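Local coordinates for protein HTH-type transcriptional regulator PrpR (Mycobacterium tuberculosis, PDB 6D2S) that regulates transcription of the enzymes that break down short-chain fatty acids through the glyoxylate and methylcitrate cycles, and is needed for growth inside macrophages, at residues E45-R50 with T93-V98; Q86-I91 with A133-Y138; S106-D111 with E117-A122; L148-D153 with I181-V186; V217-A222 with V228-Q233. All blocks are in the same frame, centred on the assembly; numbering follows the deposited sequence. Where two conformers were deposited one is given.

Interaction 1 (E45-R50 with T93-V98)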
# COMPACT_ATOMS: atom_id res chain seq x y z
N GLU A 45 9.30 -19.06 -6.13
CA GLU A 45 9.82 -20.27 -5.51
C GLU A 45 8.98 -20.69 -4.31
O GLU A 45 8.65 -21.87 -4.16
CB GLU A 45 11.28 -20.05 -5.09
CG GLU A 45 11.98 -21.29 -4.55
CD GLU A 45 13.43 -21.03 -4.18
OE1 GLU A 45 13.78 -21.18 -2.99
OE2 GLU A 45 14.21 -20.66 -5.07
N LEU A 46 8.64 -19.74 -3.43
CA LEU A 46 7.79 -20.05 -2.29
C LEU A 46 6.45 -20.63 -2.75
O LEU A 46 5.97 -21.63 -2.20
CB LEU A 46 7.58 -18.80 -1.43
CG LEU A 46 6.68 -18.88 -0.20
CD1 LEU A 46 7.16 -19.96 0.74
CD2 LEU A 46 6.65 -17.52 0.52
N MET A 47 5.83 -20.01 -3.76
CA MET A 47 4.53 -20.48 -4.22
C MET A 47 4.61 -21.92 -4.71
O MET A 47 3.72 -22.73 -4.44
CB MET A 47 3.99 -19.57 -5.32
CG MET A 47 3.56 -18.21 -4.79
SD MET A 47 2.04 -18.37 -3.84
CE MET A 47 0.82 -17.90 -5.07
N ARG A 48 5.67 -22.25 -5.45
CA ARG A 48 5.88 -23.62 -5.92
C ARG A 48 6.12 -24.57 -4.75
O ARG A 48 5.51 -25.65 -4.66
CB ARG A 48 7.08 -23.64 -6.88
CG ARG A 48 7.29 -24.89 -7.67
CD ARG A 48 8.37 -24.64 -8.73
NE ARG A 48 8.73 -25.87 -9.42
CZ ARG A 48 9.66 -26.72 -8.99
NH1 ARG A 48 10.32 -26.46 -7.87
NH2 ARG A 48 9.91 -27.82 -9.68
N ASP A 49 7.03 -24.20 -3.84
CA ASP A 49 7.45 -25.09 -2.77
C ASP A 49 6.33 -25.36 -1.78
O ASP A 49 6.15 -26.50 -1.33
CB ASP A 49 8.65 -24.48 -2.03
CG ASP A 49 9.95 -24.60 -2.81
OD1 ASP A 49 9.97 -25.30 -3.84
OD2 ASP A 49 10.95 -23.99 -2.38
N ARG A 50 5.58 -24.33 -1.41
CA ARG A 50 4.60 -24.42 -0.34
C ARG A 50 3.21 -24.81 -0.82
O ARG A 50 2.50 -25.51 -0.10
CB ARG A 50 4.54 -23.08 0.40
CG ARG A 50 3.71 -23.07 1.67
CD ARG A 50 3.61 -21.66 2.22
NE ARG A 50 2.94 -21.60 3.51
CZ ARG A 50 3.56 -21.41 4.67
NH1 ARG A 50 4.88 -21.25 4.70
NH2 ARG A 50 2.86 -21.37 5.80
N THR A 93 -0.28 -11.17 -3.33
CA THR A 93 -1.73 -11.05 -3.21
C THR A 93 -2.39 -12.41 -3.39
O THR A 93 -3.24 -12.81 -2.58
CB THR A 93 -2.28 -10.04 -4.23
OG1 THR A 93 -1.78 -8.74 -3.91
CG2 THR A 93 -3.82 -9.99 -4.16
N GLN A 94 -1.97 -13.17 -4.41
CA GLN A 94 -2.52 -14.51 -4.61
C GLN A 94 -2.13 -15.45 -3.46
O GLN A 94 -2.92 -16.31 -3.07
CB GLN A 94 -2.05 -15.09 -5.95
CG GLN A 94 -2.81 -16.36 -6.35
CD GLN A 94 -4.27 -16.07 -6.61
OE1 GLN A 94 -5.16 -16.82 -6.19
NE2 GLN A 94 -4.53 -14.97 -7.30
N LEU A 95 -0.92 -15.28 -2.92
CA LEU A 95 -0.50 -16.08 -1.77
C LEU A 95 -1.46 -15.89 -0.60
O LEU A 95 -1.83 -16.85 0.09
CB LEU A 95 0.93 -15.71 -1.35
CG LEU A 95 1.43 -16.13 0.04
CD1 LEU A 95 1.29 -17.61 0.27
CD2 LEU A 95 2.89 -15.70 0.24
N ALA A 96 -1.89 -14.65 -0.37
CA ALA A 96 -2.87 -14.40 0.68
C ALA A 96 -4.19 -15.08 0.36
O ALA A 96 -4.81 -15.71 1.22
CB ALA A 96 -3.09 -12.90 0.87
N LEU A 97 -4.66 -14.94 -0.88
CA LEU A 97 -5.95 -15.53 -1.25
C LEU A 97 -5.95 -17.05 -1.08
O LEU A 97 -6.98 -17.62 -0.71
CB LEU A 97 -6.29 -15.13 -2.69
CG LEU A 97 -6.58 -13.63 -2.87
CD1 LEU A 97 -6.77 -13.25 -4.35
CD2 LEU A 97 -7.80 -13.20 -2.05
N VAL A 98 -4.81 -17.72 -1.32
CA VAL A 98 -4.80 -19.18 -1.29
C VAL A 98 -4.27 -19.74 0.03
O VAL A 98 -4.67 -20.83 0.45
CB VAL A 98 -3.99 -19.78 -2.46
CG1 VAL A 98 -4.53 -19.29 -3.81
CG2 VAL A 98 -2.49 -19.51 -2.30
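Met47 meets Leu95 with the end of its thioether chain. Met47 SD lies 3.8 Å from Leu95 CB. The methyl Met47 CE goes further, to 3.8 Å from Leu95 N, and also lies 4.1 Å from Gln94 CB. So the sulfur and methyl rest against the backbone and the first side-chain carbons of helix 84-99, not against branch ends. Beside this, Leu46 and Leu95 meet by one methyl each, CD2 to CD2 at 4.2 Å, with the two side chains roughly perpendicular.

The bends of Met47 explain its reach. CB leaves the helix to one side of the partner, but chi2 (-72°) and chi3 (-97°) both fold the chain and carry SD and CE across. The two helical segments run nearly the same way, 23° between their directions and 11.2 Å between axes at closest approach. That spacing is wide, and the side chains of Leu46, Met47 and Leu95 bridge it. Leu43 and Phe51, on the same helix as Met47, also pack on Leu95, and Ile53 touches Met47 from the loop that follows. On its other side, helix 84-99 packs on helix 116-135 through Ala96.

This is plain helix-helix packing within the IrrE N-terminal-like domain. The contact is apolar, made by flexible aliphatic and thioether groups, so it holds by shape and burial without directional bonds.

Interaction 2 (Q86-I91 with A133-Y138)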
# COMPACT_ATOMS: atom_id res chain seq x y z
N GLN A 86 5.92 -4.93 -8.75
CA GLN A 86 4.50 -5.22 -8.95
C GLN A 86 4.26 -6.69 -9.26
O GLN A 86 3.22 -7.23 -8.87
CB GLN A 86 3.91 -4.35 -10.07
CG GLN A 86 3.09 -3.18 -9.53
CD GLN A 86 2.01 -3.61 -8.54
OE1 GLN A 86 0.99 -4.22 -8.91
NE2 GLN A 86 2.23 -3.31 -7.26
N ARG A 87 5.18 -7.35 -9.96
CA ARG A 87 5.08 -8.80 -10.08
C ARG A 87 5.02 -9.44 -8.70
O ARG A 87 4.16 -10.28 -8.42
CB ARG A 87 6.27 -9.35 -10.88
CG ARG A 87 6.28 -8.91 -12.33
CD ARG A 87 7.48 -9.46 -13.09
NE ARG A 87 7.50 -8.97 -14.47
CZ ARG A 87 8.27 -9.46 -15.44
NH1 ARG A 87 9.10 -10.47 -15.18
NH2 ARG A 87 8.22 -8.96 -16.67
N ALA A 88 5.94 -9.06 -7.81
CA ALA A 88 5.92 -9.59 -6.45
C ALA A 88 4.60 -9.27 -5.77
O ALA A 88 4.02 -10.14 -5.09
CB ALA A 88 7.08 -9.00 -5.64
N PHE A 89 4.11 -8.04 -5.93
CA PHE A 89 2.85 -7.65 -5.29
C PHE A 89 1.70 -8.55 -5.73
O PHE A 89 0.89 -8.99 -4.90
CB PHE A 89 2.55 -6.19 -5.60
CG PHE A 89 1.41 -5.62 -4.80
CD1 PHE A 89 1.66 -4.97 -3.59
CD2 PHE A 89 0.12 -5.71 -5.26
CE1 PHE A 89 0.62 -4.43 -2.86
CE2 PHE A 89 -0.94 -5.18 -4.53
CZ PHE A 89 -0.68 -4.54 -3.34
N GLN A 90 1.62 -8.85 -7.02
CA GLN A 90 0.57 -9.74 -7.52
C GLN A 90 0.70 -11.14 -6.94
O GLN A 90 -0.31 -11.76 -6.58
CB GLN A 90 0.62 -9.80 -9.04
CG GLN A 90 0.27 -8.50 -9.71
CD GLN A 90 -1.08 -7.97 -9.27
OE1 GLN A 90 -2.08 -8.69 -9.32
NE2 GLN A 90 -1.12 -6.71 -8.84
N ILE A 91 1.92 -11.68 -6.89
CA ILE A 91 2.12 -13.03 -6.40
C ILE A 91 1.77 -13.11 -4.92
O ILE A 91 1.12 -14.06 -4.47
CB ILE A 91 3.56 -13.50 -6.65
CG1 ILE A 91 3.87 -13.45 -8.15
CG2 ILE A 91 3.77 -14.91 -6.09
CD1 ILE A 91 5.41 -13.43 -8.47
N ALA A 133 2.47 -5.94 3.15
CA ALA A 133 3.21 -6.27 4.36
C ALA A 133 4.24 -7.36 4.12
O ALA A 133 5.17 -7.50 4.92
CB ALA A 133 2.25 -6.69 5.48
N PHE A 134 4.12 -8.10 3.02
CA PHE A 134 5.14 -9.09 2.66
C PHE A 134 6.31 -8.43 1.92
O PHE A 134 7.48 -8.68 2.24
CB PHE A 134 4.50 -10.19 1.80
CG PHE A 134 5.36 -11.41 1.66
CD1 PHE A 134 6.45 -11.40 0.80
CD2 PHE A 134 5.11 -12.55 2.40
CE1 PHE A 134 7.27 -12.52 0.68
CE2 PHE A 134 5.94 -13.66 2.28
CZ PHE A 134 7.01 -13.64 1.42
N LEU A 135 6.00 -7.60 0.92
CA LEU A 135 7.04 -6.86 0.20
C LEU A 135 7.79 -5.90 1.11
O LEU A 135 8.98 -5.63 0.89
CB LEU A 135 6.42 -6.07 -0.95
CG LEU A 135 6.28 -6.84 -2.27
CD1 LEU A 135 5.46 -8.11 -2.06
CD2 LEU A 135 5.66 -5.94 -3.31
N LEU A 136 7.10 -5.34 2.10
CA LEU A 136 7.67 -4.34 2.99
C LEU A 136 7.49 -4.84 4.42
O LEU A 136 6.62 -4.37 5.16
CB LEU A 136 7.00 -2.98 2.77
CG LEU A 136 7.02 -2.54 1.31
CD1 LEU A 136 6.06 -1.35 1.09
CD2 LEU A 136 8.46 -2.20 0.88
N PRO A 137 8.29 -5.83 4.82
CA PRO A 137 8.11 -6.43 6.14
C PRO A 137 8.28 -5.39 7.24
O PRO A 137 9.18 -4.55 7.19
CB PRO A 137 9.19 -7.53 6.19
CG PRO A 137 10.19 -7.13 5.15
CD PRO A 137 9.38 -6.47 4.06
N TYR A 138 7.43 -5.48 8.26
CA TYR A 138 7.19 -4.34 9.14
C TYR A 138 8.47 -3.79 9.76
O TYR A 138 8.77 -2.60 9.62
CB TYR A 138 6.18 -4.72 10.24
CG TYR A 138 5.61 -3.51 10.94
CD1 TYR A 138 6.38 -2.81 11.88
CD2 TYR A 138 4.33 -3.05 10.66
CE1 TYR A 138 5.88 -1.68 12.52
CE2 TYR A 138 3.82 -1.92 11.31
CZ TYR A 138 4.60 -1.25 12.23
OH TYR A 138 4.10 -0.13 12.87
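Leu135 carries this contact by its two methyls, which chi1 (-87°) and chi2 (57°) direct at helix 84-99. CD1 goes to Ala88 and CD2 to Phe89, so the leucine fork straddles two successive residues. Phe89 has its CG anti to its own nitrogen (chi1 -170°), and its ring then presents an edge to CD2. The pair belongs to the helical core of the IrrE N-terminal-like domain, a family of the peptidase MA clan. It joins helix 84-99 to the last turn of helix 116-135.

Leu135 CD1 sits 4.0 Å from Ala88 CB and 3.9 Å from Ala88 O. The small alanine lets the leucine come close to the helix backbone. Leu135 CD2 lies 3.9 Å from Phe89 CB, near the plane of the ring. The side chains of Phe89 and Leu135 cross at about a right angle. All three residues are buried.

Just after Leu135 the chain leaves the helix at Leu136, and Pro137 is the N-cap of helix 138-147. Leu135 therefore packs where one helix ends and the next is about to begin. Within helix 84-99, Gln90 NE2 donates to Gln86 OE1, a long bond of 3.3 Å between residues one turn apart. Gln90 OE1 accepts from Arg67. Across the contact, the shortest approach is backbone to methyl: Phe89 N lies 3.7 Å from Leu135 CD2.

Interaction 3 (S106-D111 with E117-A122)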
# COMPACT_ATOMS: atom_id res chain seq x y z
N SER A 106 -11.62 -14.95 8.90
CA SER A 106 -11.85 -14.70 10.32
C SER A 106 -11.73 -13.22 10.66
O SER A 106 -12.44 -12.72 11.54
CB SER A 106 -10.89 -15.52 11.18
OG SER A 106 -9.57 -15.00 11.11
N ILE A 107 -10.84 -12.49 9.98
CA ILE A 107 -10.71 -11.06 10.22
C ILE A 107 -11.95 -10.32 9.72
O ILE A 107 -12.52 -9.47 10.43
CB ILE A 107 -9.42 -10.53 9.55
CG1 ILE A 107 -8.18 -11.08 10.27
CG2 ILE A 107 -9.40 -9.00 9.57
CD1 ILE A 107 -6.91 -11.03 9.42
N VAL A 108 -12.39 -10.63 8.50
CA VAL A 108 -13.60 -10.00 7.96
C VAL A 108 -14.78 -10.24 8.89
O VAL A 108 -15.63 -9.36 9.08
CB VAL A 108 -13.89 -10.54 6.55
CG1 VAL A 108 -15.26 -10.06 6.06
CG2 VAL A 108 -12.80 -10.13 5.57
N ALA A 109 -14.85 -11.43 9.49
CA ALA A 109 -15.99 -11.80 10.30
C ALA A 109 -16.09 -10.99 11.59
O ALA A 109 -17.16 -10.96 12.21
CB ALA A 109 -15.94 -13.30 10.61
N THR A 110 -15.01 -10.32 12.00
CA THR A 110 -15.09 -9.51 13.21
C THR A 110 -15.93 -8.25 13.03
O THR A 110 -16.22 -7.58 14.02
CB THR A 110 -13.69 -9.10 13.72
OG1 THR A 110 -13.03 -8.29 12.74
CG2 THR A 110 -12.84 -10.34 14.01
N ASP A 111 -16.31 -7.89 11.80
CA ASP A 111 -17.20 -6.75 11.56
C ASP A 111 -18.59 -7.31 11.26
O ASP A 111 -18.87 -7.70 10.12
CB ASP A 111 -16.68 -5.88 10.42
CG ASP A 111 -17.31 -4.49 10.40
OD1 ASP A 111 -18.36 -4.31 11.04
OD2 ASP A 111 -16.76 -3.58 9.73
N GLU A 117 -21.38 -7.61 -0.42
CA GLU A 117 -20.49 -6.90 -1.33
C GLU A 117 -19.29 -6.34 -0.58
O GLU A 117 -18.15 -6.41 -1.07
CB GLU A 117 -21.25 -5.78 -2.06
CG GLU A 117 -20.35 -5.00 -3.00
CD GLU A 117 -21.09 -3.87 -3.70
OE1 GLU A 117 -20.45 -3.19 -4.53
OE2 GLU A 117 -22.29 -3.68 -3.42
N ALA A 118 -19.52 -5.80 0.62
CA ALA A 118 -18.41 -5.25 1.40
C ALA A 118 -17.45 -6.34 1.85
O ALA A 118 -16.24 -6.12 1.90
CB ALA A 118 -18.93 -4.49 2.62
N ARG A 119 -17.97 -7.53 2.19
CA ARG A 119 -17.08 -8.62 2.57
C ARG A 119 -16.17 -9.01 1.41
O ARG A 119 -14.99 -9.31 1.62
CB ARG A 119 -17.90 -9.81 3.08
CG ARG A 119 -18.67 -9.46 4.35
CD ARG A 119 -19.73 -10.48 4.77
NE ARG A 119 -20.54 -9.92 5.85
CZ ARG A 119 -20.35 -10.17 7.14
NH1 ARG A 119 -19.39 -11.00 7.52
NH2 ARG A 119 -21.13 -9.59 8.06
N GLY A 120 -16.69 -9.00 0.18
CA GLY A 120 -15.84 -9.29 -0.97
C GLY A 120 -14.80 -8.22 -1.23
O GLY A 120 -13.65 -8.51 -1.58
N VAL A 121 -15.18 -6.95 -1.07
CA VAL A 121 -14.21 -5.86 -1.17
C VAL A 121 -13.17 -5.99 -0.06
O VAL A 121 -11.97 -5.82 -0.30
CB VAL A 121 -14.91 -4.49 -1.14
CG1 VAL A 121 -13.87 -3.36 -1.10
CG2 VAL A 121 -15.82 -4.34 -2.36
N ALA A 122 -13.62 -6.30 1.16
CA ALA A 122 -12.67 -6.43 2.27
C ALA A 122 -11.68 -7.56 2.05
O ALA A 122 -10.49 -7.42 2.35
CB ALA A 122 -13.43 -6.64 3.58
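Val108 points its two methyls at different parts of helix 116-135. Val108 CG1 lies against the aliphatic stem of Arg119, 3.9 Å from Arg119 CG, and the two side chains approach at a slant. Val108 CG2 meets Ala122 CB at 4.1 Å, one turn further along that helix. A chi1 of 171° sets this split, placing CG1 beside the carbonyl carbon and CG2 beside the nitrogen. The chain of Arg119 runs extended from CG to NE and takes the guanidinium past Val108 to the end of 106-111. These are two consecutive helices, 101-109 and 116-135, joined by a short link and packed on each other within the IrrE N-terminal-like domain. Within 106-111, Thr110 N and OG1 both donate to Ile107 O, Thr110 OG1 at 2.6 Å. The guanidinium lies obliquely to Asp111 O, with Arg119 NH2 3.6 Å from it. In this conformer Arg119 NE bonds to Leu114 O in the link.

Interaction 4 (L148-D153 with I181-V186)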
# COMPACT_ATOMS: atom_id res chain seq x y z
N LEU A 148 16.03 6.55 6.56
CA LEU A 148 15.94 7.37 5.37
C LEU A 148 15.07 8.59 5.58
O LEU A 148 14.72 9.27 4.60
CB LEU A 148 15.40 6.54 4.20
CG LEU A 148 16.39 5.51 3.64
CD1 LEU A 148 15.70 4.63 2.59
CD2 LEU A 148 17.62 6.20 3.06
N ARG A 149 14.68 8.87 6.83
CA ARG A 149 13.87 10.04 7.16
C ARG A 149 12.63 10.12 6.28
O ARG A 149 12.25 11.18 5.77
CB ARG A 149 14.71 11.33 7.07
CG ARG A 149 15.91 11.36 8.01
CD ARG A 149 15.47 11.09 9.44
NE ARG A 149 16.48 11.43 10.43
CZ ARG A 149 16.41 11.09 11.71
NH1 ARG A 149 15.37 10.39 12.15
NH2 ARG A 149 17.37 11.45 12.56
N TYR A 150 12.00 8.96 6.08
CA TYR A 150 10.71 8.87 5.41
C TYR A 150 10.77 9.38 3.97
O TYR A 150 9.76 9.81 3.41
CB TYR A 150 9.62 9.61 6.20
CG TYR A 150 9.25 8.86 7.47
CD1 TYR A 150 10.03 8.96 8.61
CD2 TYR A 150 8.14 8.02 7.51
CE1 TYR A 150 9.71 8.27 9.76
CE2 TYR A 150 7.81 7.32 8.67
CZ TYR A 150 8.61 7.45 9.79
OH TYR A 150 8.28 6.76 10.93
N ASP A 151 11.94 9.31 3.34
CA ASP A 151 12.06 9.65 1.92
C ASP A 151 11.36 8.58 1.09
O ASP A 151 11.88 7.47 0.93
CB ASP A 151 13.53 9.78 1.53
CG ASP A 151 13.70 10.37 0.14
OD1 ASP A 151 14.51 11.31 -0.01
OD2 ASP A 151 12.99 9.91 -0.79
N ILE A 152 10.19 8.92 0.53
CA ILE A 152 9.36 7.94 -0.16
C ILE A 152 10.08 7.38 -1.38
O ILE A 152 10.00 6.18 -1.67
CB ILE A 152 8.01 8.57 -0.54
CG1 ILE A 152 7.26 9.03 0.73
CG2 ILE A 152 7.16 7.57 -1.35
CD1 ILE A 152 6.27 10.16 0.47
N ASP A 153 10.78 8.24 -2.11
CA ASP A 153 11.48 7.78 -3.31
C ASP A 153 12.64 6.85 -2.98
O ASP A 153 12.84 5.82 -3.64
CB ASP A 153 11.98 8.99 -4.10
CG ASP A 153 10.84 9.78 -4.72
OD1 ASP A 153 10.10 9.20 -5.54
OD2 ASP A 153 10.65 10.96 -4.36
N ILE A 181 5.44 7.36 12.05
CA ILE A 181 4.70 8.63 12.05
C ILE A 181 3.25 8.36 11.66
O ILE A 181 3.00 7.65 10.67
CB ILE A 181 5.33 9.63 11.08
CG1 ILE A 181 6.73 10.03 11.55
CG2 ILE A 181 4.40 10.83 10.89
CD1 ILE A 181 7.53 10.83 10.51
N PRO A 182 2.26 8.90 12.38
CA PRO A 182 0.86 8.72 11.96
C PRO A 182 0.54 9.62 10.77
O PRO A 182 0.67 10.84 10.86
CB PRO A 182 0.05 9.13 13.20
CG PRO A 182 1.04 9.43 14.27
CD PRO A 182 2.38 9.61 13.66
N PHE A 183 0.15 9.01 9.65
CA PHE A 183 -0.13 9.74 8.42
C PHE A 183 -1.61 9.68 8.07
O PHE A 183 -2.30 8.71 8.37
CB PHE A 183 0.65 9.19 7.23
CG PHE A 183 2.13 9.47 7.26
CD1 PHE A 183 2.61 10.76 7.02
CD2 PHE A 183 3.04 8.44 7.46
CE1 PHE A 183 3.97 11.01 7.02
CE2 PHE A 183 4.41 8.68 7.45
CZ PHE A 183 4.87 9.96 7.23
N ILE A 184 -2.09 10.75 7.42
CA ILE A 184 -3.29 10.70 6.59
C ILE A 184 -2.85 10.37 5.17
O ILE A 184 -1.99 11.05 4.61
CB ILE A 184 -4.04 12.04 6.61
CG1 ILE A 184 -4.48 12.42 8.02
CG2 ILE A 184 -5.22 12.01 5.62
CD1 ILE A 184 -4.91 13.87 8.13
N PHE A 185 -3.45 9.34 4.58
CA PHE A 185 -3.15 8.95 3.21
C PHE A 185 -4.27 9.45 2.30
O PHE A 185 -5.45 9.22 2.57
CB PHE A 185 -3.00 7.43 3.11
CG PHE A 185 -2.86 6.91 1.71
CD1 PHE A 185 -3.99 6.60 0.95
CD2 PHE A 185 -1.61 6.68 1.15
CE1 PHE A 185 -3.86 6.10 -0.34
CE2 PHE A 185 -1.48 6.17 -0.13
CZ PHE A 185 -2.60 5.89 -0.88
N VAL A 186 -3.90 10.15 1.22
CA VAL A 186 -4.87 10.70 0.28
C VAL A 186 -4.47 10.31 -1.13
O VAL A 186 -3.32 10.52 -1.53
CB VAL A 186 -4.99 12.23 0.40
CG1 VAL A 186 -5.92 12.77 -0.70
CG2 VAL A 186 -5.52 12.62 1.77
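Tyr150 and Ile181 form the tight part of this contact. It joins a type I' beta turn, Leu148 to Asp151, to Ile181, just ahead of strand 183-189 of the five-stranded antiparallel sheet, and to Phe183. The turn overlaps the Schellman motif that ends helix 138-147, with Arg149 as its C' residue. The contact thus ties the IrrE N-terminal-like part of the chain to the C-terminal regulator family region.

Ile181 CD1 lies over one face of the Tyr150 ring, 3.6 Å from its centroid and 16° off the ring normal, a close CH-pi contact. At the ring's far end, the backbone Ile181 N donates to Tyr150 OH at 3.1 Å, with an N-H...O angle of 161°. Glu146 OE2 bonds to the same hydroxyl, so two partners grip that buried oxygen. Together, methyl and bonds would restrain the ring from turning.

The pairing with Phe183 is looser. The Tyr150 and Phe183 rings are 5.8 Å apart by centroids, with planes at 63°. Leu170 and Leu275 also touch Tyr150. The polar, more exposed side of the turn lies on residues that do not touch 181-186. There Arg149 turns away from the strand, while Asp151 caps the helix that begins at Ile152 and bonds Leu154 N. Back in the core, Tyr150 CD2 lies in the plane of the Phe183 ring, at its edge, 3.8 Å from Phe183 CE2.

Interaction 5 (V217-A222 with V228-Q233)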
# COMPACT_ATOMS: atom_id res chain seq x y z
N VAL A 217 -2.80 17.51 -2.27
CA VAL A 217 -2.42 16.42 -3.15
C VAL A 217 -2.70 16.75 -4.61
O VAL A 217 -1.87 16.46 -5.48
CB VAL A 217 -3.13 15.10 -2.75
CG1 VAL A 217 -2.87 14.02 -3.78
CG2 VAL A 217 -2.66 14.66 -1.37
N HIS A 218 -3.84 17.37 -4.90
CA HIS A 218 -4.15 17.72 -6.28
C HIS A 218 -3.10 18.65 -6.88
O HIS A 218 -2.85 18.60 -8.09
CB HIS A 218 -5.54 18.36 -6.37
CG HIS A 218 -6.09 18.39 -7.76
ND1 HIS A 218 -5.87 19.44 -8.63
CD2 HIS A 218 -6.85 17.50 -8.44
CE1 HIS A 218 -6.47 19.19 -9.78
NE2 HIS A 218 -7.07 18.02 -9.69
N ASP A 219 -2.46 19.48 -6.05
CA ASP A 219 -1.39 20.35 -6.56
C ASP A 219 -0.31 19.56 -7.28
O ASP A 219 0.42 20.13 -8.11
CB ASP A 219 -0.75 21.15 -5.42
CG ASP A 219 -1.58 22.37 -4.99
OD1 ASP A 219 -2.57 22.71 -5.67
OD2 ASP A 219 -1.22 22.98 -3.97
N ALA A 220 -0.16 18.27 -6.99
CA ALA A 220 0.87 17.47 -7.66
C ALA A 220 0.69 17.47 -9.17
O ALA A 220 1.68 17.41 -9.92
CB ALA A 220 0.86 16.04 -7.12
N PHE A 221 -0.56 17.51 -9.65
CA PHE A 221 -0.80 17.47 -11.09
C PHE A 221 -0.21 18.67 -11.83
O PHE A 221 -0.11 18.63 -13.06
CB PHE A 221 -2.30 17.37 -11.38
CG PHE A 221 -2.91 16.05 -11.01
CD1 PHE A 221 -2.57 14.90 -11.70
CD2 PHE A 221 -3.83 15.96 -9.98
CE1 PHE A 221 -3.13 13.67 -11.36
CE2 PHE A 221 -4.41 14.75 -9.64
CZ PHE A 221 -4.05 13.60 -10.33
N ALA A 222 0.16 19.73 -11.11
CA ALA A 222 0.73 20.90 -11.78
C ALA A 222 2.23 20.77 -12.00
O ALA A 222 2.80 21.51 -12.80
CB ALA A 222 0.45 22.17 -10.97
N VAL A 228 5.65 17.68 -4.28
CA VAL A 228 5.09 18.96 -3.88
C VAL A 228 4.86 18.90 -2.38
O VAL A 228 4.28 17.92 -1.89
CB VAL A 228 3.79 19.28 -4.64
CG1 VAL A 228 3.17 20.58 -4.12
CG2 VAL A 228 4.08 19.40 -6.13
N ARG A 229 5.35 19.90 -1.66
CA ARG A 229 5.28 19.92 -0.20
C ARG A 229 4.57 21.18 0.26
O ARG A 229 4.82 22.26 -0.27
CB ARG A 229 6.67 19.88 0.44
CG ARG A 229 7.51 18.66 0.11
CD ARG A 229 8.94 18.89 0.54
NE ARG A 229 9.70 19.65 -0.45
CZ ARG A 229 10.85 20.26 -0.21
NH1 ARG A 229 11.38 20.24 1.00
NH2 ARG A 229 11.47 20.92 -1.19
N GLN A 230 3.72 21.05 1.27
CA GLN A 230 3.11 22.26 1.81
C GLN A 230 2.58 22.00 3.20
O GLN A 230 2.47 20.85 3.65
CB GLN A 230 1.99 22.78 0.91
CG GLN A 230 0.94 21.76 0.56
CD GLN A 230 0.09 22.24 -0.60
OE1 GLN A 230 0.11 21.67 -1.70
NE2 GLN A 230 -0.67 23.30 -0.36
N VAL A 231 2.28 23.09 3.89
CA VAL A 231 1.72 23.04 5.24
C VAL A 231 0.32 23.62 5.17
O VAL A 231 0.11 24.73 4.67
CB VAL A 231 2.61 23.81 6.24
CG1 VAL A 231 2.00 23.74 7.64
CG2 VAL A 231 4.02 23.23 6.24
N ALA A 232 -0.65 22.85 5.66
CA ALA A 232 -2.05 23.22 5.62
C ALA A 232 -2.71 22.85 6.93
O ALA A 232 -2.39 21.82 7.54
CB ALA A 232 -2.78 22.53 4.46
N GLN A 233 -3.64 23.69 7.36
CA GLN A 233 -4.41 23.42 8.56
C GLN A 233 -5.57 22.49 8.22
O GLN A 233 -6.19 22.60 7.15
CB GLN A 233 -4.93 24.74 9.14
CG GLN A 233 -5.12 24.72 10.64
CD GLN A 233 -5.52 26.08 11.18
OE1 GLN A 233 -6.69 26.33 11.47
NE2 GLN A 233 -4.54 26.98 11.30
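Val228 begins the strand and makes its apolar contact with the segment 217-222. Val228 CG2 lies 4.0 Å from Ala220 CA, and Val228 CG1 lies 4.2 Å from Asp219 CB. With chi1 at 175° the two methyls part, one to each of these neighbours. The small Ala220 lets the valine come down on the backbone of the 3-10 turn, where the CA atoms of Ala220 and Val228 are 5.9 Å apart.

Arg229 faces the other way, and its NH1 bonds to Tyr277 O. Gln230 returns to the same face as Val228, as expected two residues on in a strand. CG lies between the backbone nitrogen and the carbonyl carbon (chi1 53°), and the chain is extended beyond it. This brings the amide close to the Asp219 carboxylate, with the two flat groups nearly parallel, 18° apart. The side chains themselves cross at about a right angle.

Strand 228-233 is an outermost strand of the five-stranded antiparallel sheet, bonded along its backbone to strand 239-247. The 217-222 segment packs across the sheet face. Val217 touches Val186 and Thr188 of strand 183-189, Ala220 and Phe221 touch Thr246 of strand 239-247, and both reach Ala262 of strand 261-268.

Overall arrangement
Interactions 1, 2 and 3 lie in the mainly helical IrrE N-terminal-like part, and interaction 5 in the C-terminal regulator part, a GAF-clan family. Interaction 4 joins the two. Interactions 1 and 2 share helix 84-99 and touch, Met47 CG lying 3.6 Å from Ile91 CG2. Interactions 2 and 3 share helix 116-135, with centres about 21 Å apart, and interaction 3 is nested in the loop that interaction 2 closes. Interactions 4 and 5 come later in the chain, reach the same antiparallel sheet and touch at Val186 and Val217. Interactions 1 and 5 have centres about 39 Å apart, on opposite sides of the chain's centre. The contacts thus pack each part internally and link the mainly helical part to the sheet.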